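Long-range contacts in cell division control protein (Pyrococcus abyssi, PDB 6RPP), which is an intein that probably excises itself from its host MCM helicase by protein splicing, using a HINT-fold splicing domain: residues Asp50-Ser55 with Val63-Ala68; Arg67-Trp72 with Asp149-Gly154; Thr9-Gly14 with Phe158-Ile163. The protein carries 2 engineered substitutions. All coordinates share one frame; numbering follows the deposited sequence.

Interaction 1 (Asp50-Ser55 with Val63-Ala68); sequences DIEVYS and VRKARA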
loop_
_atom_site.group_PDB
_atom_site.type_symbol
_atom_site.label_atom_id
_atom_site.label_comp_id
_atom_site.label_asym_id
_atom_site.label_seq_id
_atom_site.Cartn_x
_atom_site.Cartn_y
_atom_site.Cartn_z
ATOM N N ASP A 50 7.605 9.770 10.594
ATOM C CA ASP A 50 6.626 10.838 10.759
ATOM C C ASP A 50 6.426 11.541 9.413
ATOM O O ASP A 50 7.072 12.547 9.122
ATOM C CB ASP A 50 7.081 11.825 11.846
ATOM C CG ASP A 50 6.076 12.920 12.134
ATOM O OD1 ASP A 50 4.932 12.912 11.623
ATOM O OD2 ASP A 50 6.423 13.811 12.955
ATOM N N ILE A 51 5.496 11.053 8.606
ATOM C CA ILE A 51 5.278 11.635 7.295
ATOM C C ILE A 51 3.782 11.837 7.094
ATOM O O ILE A 51 2.961 11.305 7.841
ATOM C CB ILE A 51 5.866 10.755 6.168
ATOM C CG1 ILE A 51 5.117 9.446 6.105
ATOM C CG2 ILE A 51 7.330 10.471 6.438
ATOM C CD1 ILE A 51 5.621 8.575 4.996
ATOM N N GLU A 52 3.446 12.677 6.128
ATOM C CA GLU A 52 2.062 13.027 5.839
ATOM C C GLU A 52 1.680 12.319 4.539
ATOM O O GLU A 52 2.365 12.475 3.524
ATOM C CB GLU A 52 1.915 14.542 5.724
ATOM C CG GLU A 52 0.498 14.991 5.536
ATOM C CD GLU A 52 0.389 16.495 5.518
ATOM O OE1 GLU A 52 -0.329 17.042 6.380
ATOM O OE2 GLU A 52 1.038 17.125 4.659
ATOM N N VAL A 53 0.619 11.519 4.583
ATOM C CA VAL A 53 0.157 10.789 3.402
ATOM C C VAL A 53 -1.253 11.289 3.152
ATOM O O VAL A 53 -1.762 12.111 3.936
ATOM C CB VAL A 53 0.180 9.283 3.621
ATOM C CG1 VAL A 53 1.652 8.807 3.765
ATOM C CG2 VAL A 53 -0.699 8.921 4.786
ATOM N N TYR A 54 -1.888 10.779 2.099
ATOM C CA TYR A 54 -3.308 11.005 1.855
ATOM C C TYR A 54 -4.038 9.691 2.095
ATOM O O TYR A 54 -3.605 8.643 1.604
ATOM C CB TYR A 54 -3.569 11.490 0.418
ATOM C CG TYR A 54 -3.155 12.931 0.212
ATOM C CD1 TYR A 54 -3.970 13.970 0.662
ATOM C CD2 TYR A 54 -1.951 13.247 -0.400
ATOM C CE1 TYR A 54 -3.594 15.267 0.487
ATOM C CE2 TYR A 54 -1.579 14.542 -0.591
ATOM C CZ TYR A 54 -2.407 15.547 -0.149
ATOM O OH TYR A 54 -2.053 16.852 -0.324
ATOM N N SER A 55 -5.150 9.777 2.828
ATOM C CA SER A 55 -5.955 8.610 3.151
ATOM C C SER A 55 -7.415 8.806 2.781
ATOM O O SER A 55 -7.966 9.895 2.921
ATOM C CB SER A 55 -5.834 8.291 4.591
ATOM O OG SER A 55 -4.460 8.111 4.918
ATOM N N VAL A 63 -11.083 12.449 0.911
ATOM C CA VAL A 63 -9.635 12.241 0.987
ATOM C C VAL A 63 -9.063 13.265 1.946
ATOM O O VAL A 63 -9.305 14.471 1.789
ATOM C CB VAL A 63 -8.967 12.365 -0.387
ATOM C CG1 VAL A 63 -7.437 12.160 -0.259
ATOM C CG2 VAL A 63 -9.574 11.408 -1.366
ATOM N N ARG A 64 -8.288 12.794 2.914
ATOM C CA ARG A 64 -7.756 13.628 3.982
ATOM C C ARG A 64 -6.263 13.401 4.133
ATOM O O ARG A 64 -5.749 12.306 3.892
ATOM C CB ARG A 64 -8.426 13.321 5.333
ATOM C CG ARG A 64 -9.791 13.956 5.554
ATOM C CD ARG A 64 -10.114 13.927 7.030
ATOM N NE ARG A 64 -11.535 14.119 7.295
ATOM C CZ ARG A 64 -12.400 13.122 7.440
ATOM N NH1 ARG A 64 -11.981 11.861 7.357
ATOM N NH2 ARG A 64 -13.674 13.384 7.688
ATOM N N LYS A 65 -5.545 14.434 4.554
ATOM C CA LYS A 65 -4.154 14.208 4.931
ATOM C C LYS A 65 -4.115 13.488 6.271
ATOM O O LYS A 65 -4.940 13.745 7.158
ATOM C CB LYS A 65 -3.377 15.536 5.030
ATOM C CG LYS A 65 -3.217 16.284 3.727
ATOM C CD LYS A 65 -2.451 17.591 3.927
ATOM C CE LYS A 65 -2.218 18.264 2.580
ATOM N NZ LYS A 65 -1.740 19.672 2.699
ATOM N N ALA A 66 -3.170 12.574 6.408
ATOM C CA ALA A 66 -3.086 11.789 7.620
ATOM C C ALA A 66 -1.628 11.464 7.855
ATOM O O ALA A 66 -0.796 11.612 6.957
ATOM C CB ALA A 66 -3.964 10.511 7.502
ATOM N N ARG A 67 -1.290 11.134 9.098
ATOM C CA ARG A 67 0.104 10.831 9.423
ATOM C C ARG A 67 0.362 9.318 9.418
ATOM O O ARG A 67 -0.475 8.525 9.871
ATOM C CB ARG A 67 0.476 11.445 10.781
ATOM C CG ARG A 67 0.688 12.994 10.717
ATOM C CD ARG A 67 2.100 13.393 10.174
ATOM N NE ARG A 67 2.226 14.813 9.806
ATOM C CZ ARG A 67 3.363 15.421 9.441
ATOM N NH1 ARG A 67 4.520 14.750 9.382
ATOM N NH2 ARG A 67 3.349 16.716 9.128
ATOM N N ALA A 68 1.498 8.902 8.845
ATOM C CA ALA A 68 1.967 7.533 8.968
ATOM C C ALA A 68 3.090 7.496 9.986
ATOM O O ALA A 68 3.915 8.413 10.016
ATOM C CB ALA A 68 2.476 7.006 7.616
HETATM O O HOH W 1 3.467 10.435 12.474
HETATM O O HOH W 2 0.340 19.497 4.316
#

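Interaction 2 (Arg67-Trp72 with Asp149-Gly154); sequences RANIAW and DLQVPG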
loop_
_atom_site.group_PDB
_atom_site.type_symbol
_atom_site.label_atom_id
_atom_site.label_comp_id
_atom_site.label_asym_id
_atom_site.label_seq_id
_atom_site.Cartn_x
_atom_site.Cartn_y
_atom_site.Cartn_z
ATOM N N ARG A 67 -1.290 11.134 9.098
ATOM C CA ARG A 67 0.104 10.831 9.423
ATOM C C ARG A 67 0.362 9.318 9.418
ATOM O O ARG A 67 -0.475 8.525 9.871
ATOM C CB ARG A 67 0.476 11.445 10.781
ATOM C CG ARG A 67 0.688 12.994 10.717
ATOM C CD ARG A 67 2.100 13.393 10.174
ATOM N NE ARG A 67 2.226 14.813 9.806
ATOM C CZ ARG A 67 3.363 15.421 9.441
ATOM N NH1 ARG A 67 4.520 14.750 9.382
ATOM N NH2 ARG A 67 3.349 16.716 9.128
ATOM N N ALA A 68 1.498 8.902 8.845
ATOM C CA ALA A 68 1.967 7.533 8.968
ATOM C C ALA A 68 3.090 7.496 9.986
ATOM O O ALA A 68 3.915 8.413 10.016
ATOM C CB ALA A 68 2.476 7.006 7.616
ATOM N N ASN A 69 3.079 6.495 10.890
ATOM C CA ASN A 69 4.039 6.541 12.002
ATOM C C ASN A 69 4.921 5.304 12.164
ATOM O O ASN A 69 5.822 5.321 13.022
ATOM C CB ASN A 69 3.301 6.858 13.330
ATOM C CG ASN A 69 2.278 5.780 13.741
ATOM O OD1 ASN A 69 1.897 4.974 12.957
ATOM N ND2 ASN A 69 1.874 5.789 15.012
ATOM N N ILE A 70 4.722 4.248 11.371
ATOM C CA ILE A 70 5.639 3.104 11.375
ATOM C C ILE A 70 5.915 2.678 9.932
ATOM O O ILE A 70 5.004 2.617 9.094
ATOM C CB ILE A 70 5.062 1.899 12.162
ATOM C CG1 ILE A 70 4.761 2.239 13.624
ATOM C CG2 ILE A 70 5.980 0.676 12.033
ATOM C CD1 ILE A 70 5.966 2.223 14.495
ATOM N N ALA A 71 7.192 2.404 9.667
ATOM C CA ALA A 71 7.693 1.891 8.399
ATOM C C ALA A 71 8.043 0.412 8.576
ATOM O O ALA A 71 8.716 0.036 9.549
ATOM C CB ALA A 71 8.933 2.651 7.961
ATOM N N TRP A 72 7.596 -0.418 7.627
ATOM C CA TRP A 72 7.748 -1.860 7.669
ATOM C C TRP A 72 8.555 -2.364 6.487
ATOM O O TRP A 72 8.275 -1.993 5.354
ATOM C CB TRP A 72 6.377 -2.541 7.603
ATOM C CG TRP A 72 5.682 -2.547 8.845
ATOM C CD1 TRP A 72 4.651 -1.706 9.240
ATOM C CD2 TRP A 72 5.928 -3.417 9.945
ATOM N NE1 TRP A 72 4.269 -2.023 10.519
ATOM C CE2 TRP A 72 5.018 -3.072 10.965
ATOM C CE3 TRP A 72 6.810 -4.473 10.154
ATOM C CZ2 TRP A 72 4.980 -3.748 12.175
ATOM C CZ3 TRP A 72 6.762 -5.147 11.356
ATOM C CH2 TRP A 72 5.864 -4.784 12.347
ATOM N N ASP A 149 5.650 -1.581 3.749
ATOM C CA ASP A 149 4.322 -1.124 4.145
ATOM C C ASP A 149 4.509 0.056 5.082
ATOM O O ASP A 149 5.609 0.312 5.564
ATOM C CB ASP A 149 3.558 -2.254 4.840
ATOM C CG ASP A 149 2.083 -1.954 5.038
ATOM O OD1 ASP A 149 1.539 -1.150 4.236
ATOM O OD2 ASP A 149 1.536 -2.547 5.995
ATOM N N LEU A 150 3.408 0.768 5.338
ATOM C CA LEU A 150 3.389 1.864 6.291
ATOM C C LEU A 150 2.206 1.652 7.213
ATOM O O LEU A 150 1.222 1.028 6.828
ATOM C CB LEU A 150 3.216 3.230 5.640
ATOM C CG LEU A 150 4.288 3.555 4.613
ATOM C CD1 LEU A 150 3.774 4.757 3.845
ATOM C CD2 LEU A 150 5.576 3.827 5.282
ATOM N N GLN A 151 2.291 2.164 8.429
ATOM C CA GLN A 151 1.138 2.188 9.323
ATOM C C GLN A 151 0.498 3.565 9.328
ATOM O O GLN A 151 1.186 4.565 9.529
ATOM C CB GLN A 151 1.505 1.790 10.741
ATOM C CG GLN A 151 0.303 1.924 11.681
ATOM C CD GLN A 151 0.586 1.486 13.083
ATOM O OE1 GLN A 151 0.476 0.303 13.406
ATOM N NE2 GLN A 151 0.982 2.435 13.933
ATOM N N VAL A 152 -0.826 3.621 9.132
ATOM C CA VAL A 152 -1.551 4.892 9.128
ATOM C C VAL A 152 -2.672 4.816 10.151
ATOM O O VAL A 152 -3.754 4.280 9.862
ATOM C CB VAL A 152 -2.123 5.250 7.749
ATOM C CG1 VAL A 152 -2.790 6.648 7.810
ATOM C CG2 VAL A 152 -0.975 5.261 6.673
ATOM N N PRO A 153 -2.485 5.374 11.338
ATOM C CA PRO A 153 -3.500 5.224 12.374
ATOM C C PRO A 153 -4.824 5.786 11.933
ATOM O O PRO A 153 -4.892 6.871 11.353
ATOM C CB PRO A 153 -2.934 6.021 13.554
ATOM C CG PRO A 153 -1.433 5.818 13.346
ATOM C CD PRO A 153 -1.222 5.906 11.871
ATOM N N GLY A 154 -5.879 5.056 12.296
ATOM C CA GLY A 154 -7.251 5.418 12.029
ATOM C C GLY A 154 -7.636 4.828 10.692
ATOM O O GLY A 154 -8.410 3.860 10.620
HETATM O O HOH W 3 -2.892 8.985 11.076
HETATM O O HOH W 4 2.256 -1.313 12.389
#

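Interaction 3 (Thr9-Gly14 with Phe158-Ile163); sequences TEVVLG and FLANGI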
loop_
_atom_site.group_PDB
_atom_site.type_symbol
_atom_site.label_atom_id
_atom_site.label_comp_id
_atom_site.label_asym_id
_atom_site.label_seq_id
_atom_site.Cartn_x
_atom_site.Cartn_y
_atom_site.Cartn_z
ATOM N N THR A 9 6.421 1.290 -5.526
ATOM C CA THR A 9 5.105 1.893 -5.296
ATOM C C THR A 9 5.328 3.312 -4.780
ATOM O O THR A 9 6.036 3.482 -3.798
ATOM C CB THR A 9 4.347 1.082 -4.259
ATOM O OG1 THR A 9 4.392 -0.325 -4.636
ATOM C CG2 THR A 9 2.885 1.522 -4.136
ATOM N N GLU A 10 4.785 4.339 -5.472
ATOM C CA GLU A 10 5.089 5.722 -5.114
ATOM C C GLU A 10 3.997 6.325 -4.227
ATOM O O GLU A 10 2.837 6.466 -4.646
ATOM C CB GLU A 10 5.270 6.564 -6.386
ATOM C CG GLU A 10 6.490 6.145 -7.187
ATOM C CD GLU A 10 6.961 7.111 -8.261
ATOM O OE1 GLU A 10 6.326 8.186 -8.496
ATOM O OE2 GLU A 10 7.993 6.769 -8.934
ATOM N N VAL A 11 4.365 6.665 -2.997
ATOM C CA VAL A 11 3.449 7.235 -2.004
ATOM C C VAL A 11 3.301 8.717 -2.264
ATOM O O VAL A 11 4.305 9.431 -2.391
ATOM C CB VAL A 11 4.007 7.009 -0.593
ATOM C CG1 VAL A 11 3.083 7.573 0.452
ATOM C CG2 VAL A 11 4.206 5.457 -0.358
ATOM N N VAL A 12 2.051 9.190 -2.342
ATOM C CA VAL A 12 1.791 10.627 -2.431
ATOM C C VAL A 12 1.933 11.273 -1.053
ATOM O O VAL A 12 1.230 10.938 -0.090
ATOM C CB VAL A 12 0.415 10.878 -3.055
ATOM C CG1 VAL A 12 0.148 12.394 -3.212
ATOM C CG2 VAL A 12 0.317 10.220 -4.385
ATOM N N LEU A 13 2.907 12.156 -0.914
ATOM C CA LEU A 13 3.099 12.866 0.334
ATOM C C LEU A 13 2.231 14.124 0.365
ATOM O O LEU A 13 1.977 14.757 -0.665
ATOM C CB LEU A 13 4.574 13.238 0.513
ATOM C CG LEU A 13 5.497 12.030 0.545
ATOM C CD1 LEU A 13 6.970 12.486 0.514
ATOM C CD2 LEU A 13 5.226 11.151 1.729
ATOM N N GLY A 14 1.721 14.452 1.557
ATOM C CA GLY A 14 0.889 15.632 1.684
ATOM C C GLY A 14 1.644 16.921 1.567
ATOM O O GLY A 14 1.021 17.985 1.488
ATOM N N PHE A 158 -3.193 4.466 2.500
ATOM C CA PHE A 158 -2.481 5.632 1.953
ATOM C C PHE A 158 -2.566 5.569 0.447
ATOM O O PHE A 158 -2.627 4.482 -0.142
ATOM C CB PHE A 158 -0.997 5.710 2.398
ATOM C CG PHE A 158 -0.223 4.438 2.110
ATOM C CD1 PHE A 158 0.440 4.254 0.884
ATOM C CD2 PHE A 158 -0.143 3.406 3.060
ATOM C CE1 PHE A 158 1.129 3.118 0.557
ATOM C CE2 PHE A 158 0.550 2.225 2.772
ATOM C CZ PHE A 158 1.195 2.064 1.542
ATOM N N LEU A 159 -2.585 6.752 -0.174
ATOM C CA LEU A 159 -2.602 6.853 -1.642
ATOM C C LEU A 159 -1.242 6.563 -2.240
ATOM O O LEU A 159 -0.241 7.221 -1.903
ATOM C CB LEU A 159 -3.033 8.258 -2.028
ATOM C CG LEU A 159 -3.149 8.517 -3.534
ATOM C CD1 LEU A 159 -4.168 7.577 -4.225
ATOM C CD2 LEU A 159 -3.569 10.025 -3.656
ATOM N N ALA A 160 -1.191 5.594 -3.169
ATOM C CA ALA A 160 0.050 5.307 -3.866
ATOM C C ALA A 160 -0.307 4.663 -5.199
ATOM O O ALA A 160 -1.209 3.837 -5.269
ATOM C CB ALA A 160 0.935 4.372 -3.008
ATOM N N ASN A 161 0.414 5.081 -6.241
ATOM C CA ASN A 161 0.171 4.555 -7.613
ATOM C C ASN A 161 -1.287 4.791 -8.026
ATOM O O ASN A 161 -1.850 4.010 -8.813
ATOM C CB ASN A 161 0.542 3.081 -7.723
ATOM C CG ASN A 161 2.028 2.853 -7.862
ATOM O OD1 ASN A 161 2.826 3.708 -7.481
ATOM N ND2 ASN A 161 2.410 1.724 -8.430
ATOM N N GLY A 162 -1.899 5.857 -7.492
ATOM C CA GLY A 162 -3.276 6.187 -7.784
ATOM C C GLY A 162 -4.311 5.287 -7.134
ATOM O O GLY A 162 -5.489 5.398 -7.489
ATOM N N ILE A 163 -3.904 4.412 -6.190
ATOM C CA ILE A 163 -4.778 3.472 -5.498
ATOM C C ILE A 163 -4.761 3.779 -4.003
ATOM O O ILE A 163 -3.723 4.153 -3.481
ATOM C CB ILE A 163 -4.280 2.032 -5.755
ATOM C CG1 ILE A 163 -4.362 1.697 -7.261
ATOM C CG2 ILE A 163 -5.066 1.002 -4.922
ATOM C CD1 ILE A 163 -3.648 0.415 -7.643
HETATM O O HOH W 5 -0.490 8.956 0.315
#

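Interaction 1 (Asp50-Ser55 with Val63-Ala68)
The guanidinium of Arg67 has Glu52 CB over the centre of one face, 4.0 Å above the plane, and the carbonyl carbon of Asp50 at its edge. The carboxylate of Asp50 is turned 58° from the guanidinium plane, and their salt bridge, Arg67 NH1 to Asp50 OD1 at 2.9 Å, is a bent, weak hydrogen bond. A fold in the arginine chain at CB-CG (chi2 -81°) brings its end back over the partner strand, with CD near Ile51 O. The Tyr54 ring lies beside Lys65, both pointing the same way: Lys65 CG approaches Tyr54 CE1 to 3.4 Å, obliquely to the ring, and Lys65 CE reaches the hydroxyl. On its other flank Lys65 CD packs against the carboxylate of Glu52, while the charged ends stay 4.2 Å apart from Glu52 OE2 to Lys65 NZ, with a water between them, its link to Glu52 doubtful. Glu52, Tyr54, Lys65 and Arg67 stand on one face of a beta hairpin formed by strands 44-56 and 63-75 in the intein's HINT fold. Val53-Ala66 and Ser55-Arg64 are antiparallel hydrogen-bonded pairs, and Val53 N binds Ala66 O at 2.8 Å; in the Ile51-Ala68 pair Ala68 N still binds Ile51 O, but Ile51 N to Ala68 O is a long, weak bond. A water there donates to both Asp50 OD1 and Ala68 O. On the face carrying Ile51, Val53 and Ser55, Ile51 CG1 packs on Ala68 CB at 3.9 Å and Ser55 OG lies 3.6 Å from Ala66 CB. Ser55 OG spends its hydrogen bond on Asn157 O, and Arg64 turns its charge to Asp57.

Interaction 2 (Arg67-Trp72 with Asp149-Gly154)
Asn69 and Gln151 join their side-chain amides across two antiparallel strands of the intein's HINT fold: Gln151 NE2 donates to Asn69 OD1 at 2.9 Å. The acceptor lies near the plane of the Gln151 amide, but the donor is tilted 23° from the Asn69 carbonyl plane, and the two amides are turned 41° against each other. Asn69 CG sits between its backbone N and carbonyl carbon (chi1 63°), which swings OD1 towards the partner strand, where Pro153 CD, also beside Arg67 O, meets it at 3.4 Å. The Gln151 chain runs extended beside Ile70, CB against CB, before its amide reaches the asparagine.

Trp72 and Asp149 form a hydrogen-bonded pair, Trp72 N to Asp149 O at 3.0 Å with the return bond from Asp149 N to Trp72 O, and Gln151 N binds Ile70 O at 2.8 Å. Asn69 N donates to Gln151 O, so Gln151 faces both Asn69 and Ile70, consistent with a classic beta bulge, and the buried Ile70 N has no partner. On the opposite face from Ile70 and Gln151, Ala71 and Leu150 lie towards helix 21-35. Further out, Asp149 OD2 receives the backbone N of the C-terminal Ala168, and Trp72 forms a cation-pi contact with Arg74. At the indole edge a water in the ring plane accepts from Trp72 NE1 at 2.8 Å and donates to Gln151 OE1.

Interaction 3 (Thr9-Gly14 with Phe158-Ile163)
Hydrogen bonds join Glu10 and Asn161 twice. Glu10 N points almost straight at Asn161 OD1 (2.9 Å, 172° at the hydrogen), tilted from the plane of the side-chain carbonyl, and Asn161 N returns a more bent bond to Glu10 O. The Asn161 CG lies beside its backbone N (chi1 -79°), placing the amide across the Thr9 side chain at about a right angle; its ND2 goes to Arg90 O. Further along, Val12 N binds Leu159 O at 3.1 Å, and a water lies close to both that oxygen and Val12 O. Between these bonds Val11 and Ala160 make a single bridge, uniting segments near both termini as in HINT splicing domains; Ala160 CA is 3.1 Å from Glu10 O.

Three apolar contacts run beside these bonds. Thr9 CG2 meets Ala160 CB at 3.6 Å, Val11 CG2 comes obliquely to the Phe158 ring at CE1 (4.0 Å), and Val12 lies alongside Leu159, its CG2 against CG.

Asn161 and Gly162 are the corners of a type I' turn joining strands 157-160 and 163-166. Val11 and Phe158 both pack against Ile21 of helix 21-35 and Val53 of strand 44-56, while Leu159 lies on Tyr54 of that strand.

In the fold
From the N terminus, residues 9-14 enter first and meet 158-163 only near the chain's end, so interaction 3 closes a loop spanning almost the whole intein and encloses the other two. Within it, interaction 1 closes the short hairpin between strands 44-56 and 63-75. Strand 63-75 runs on into interaction 2, which shares Arg67 and Ala68 and closes a second, long loop, containing the six-stranded sheet, at strand 146-151. The two smaller loops follow each other without crossing. Val152 packs on Ser55 and Ala66, and Phe158 on Leu150, while Gly14 and Leu159 bond to Glu52 and Tyr54, tying segments near both termini to the hairpin.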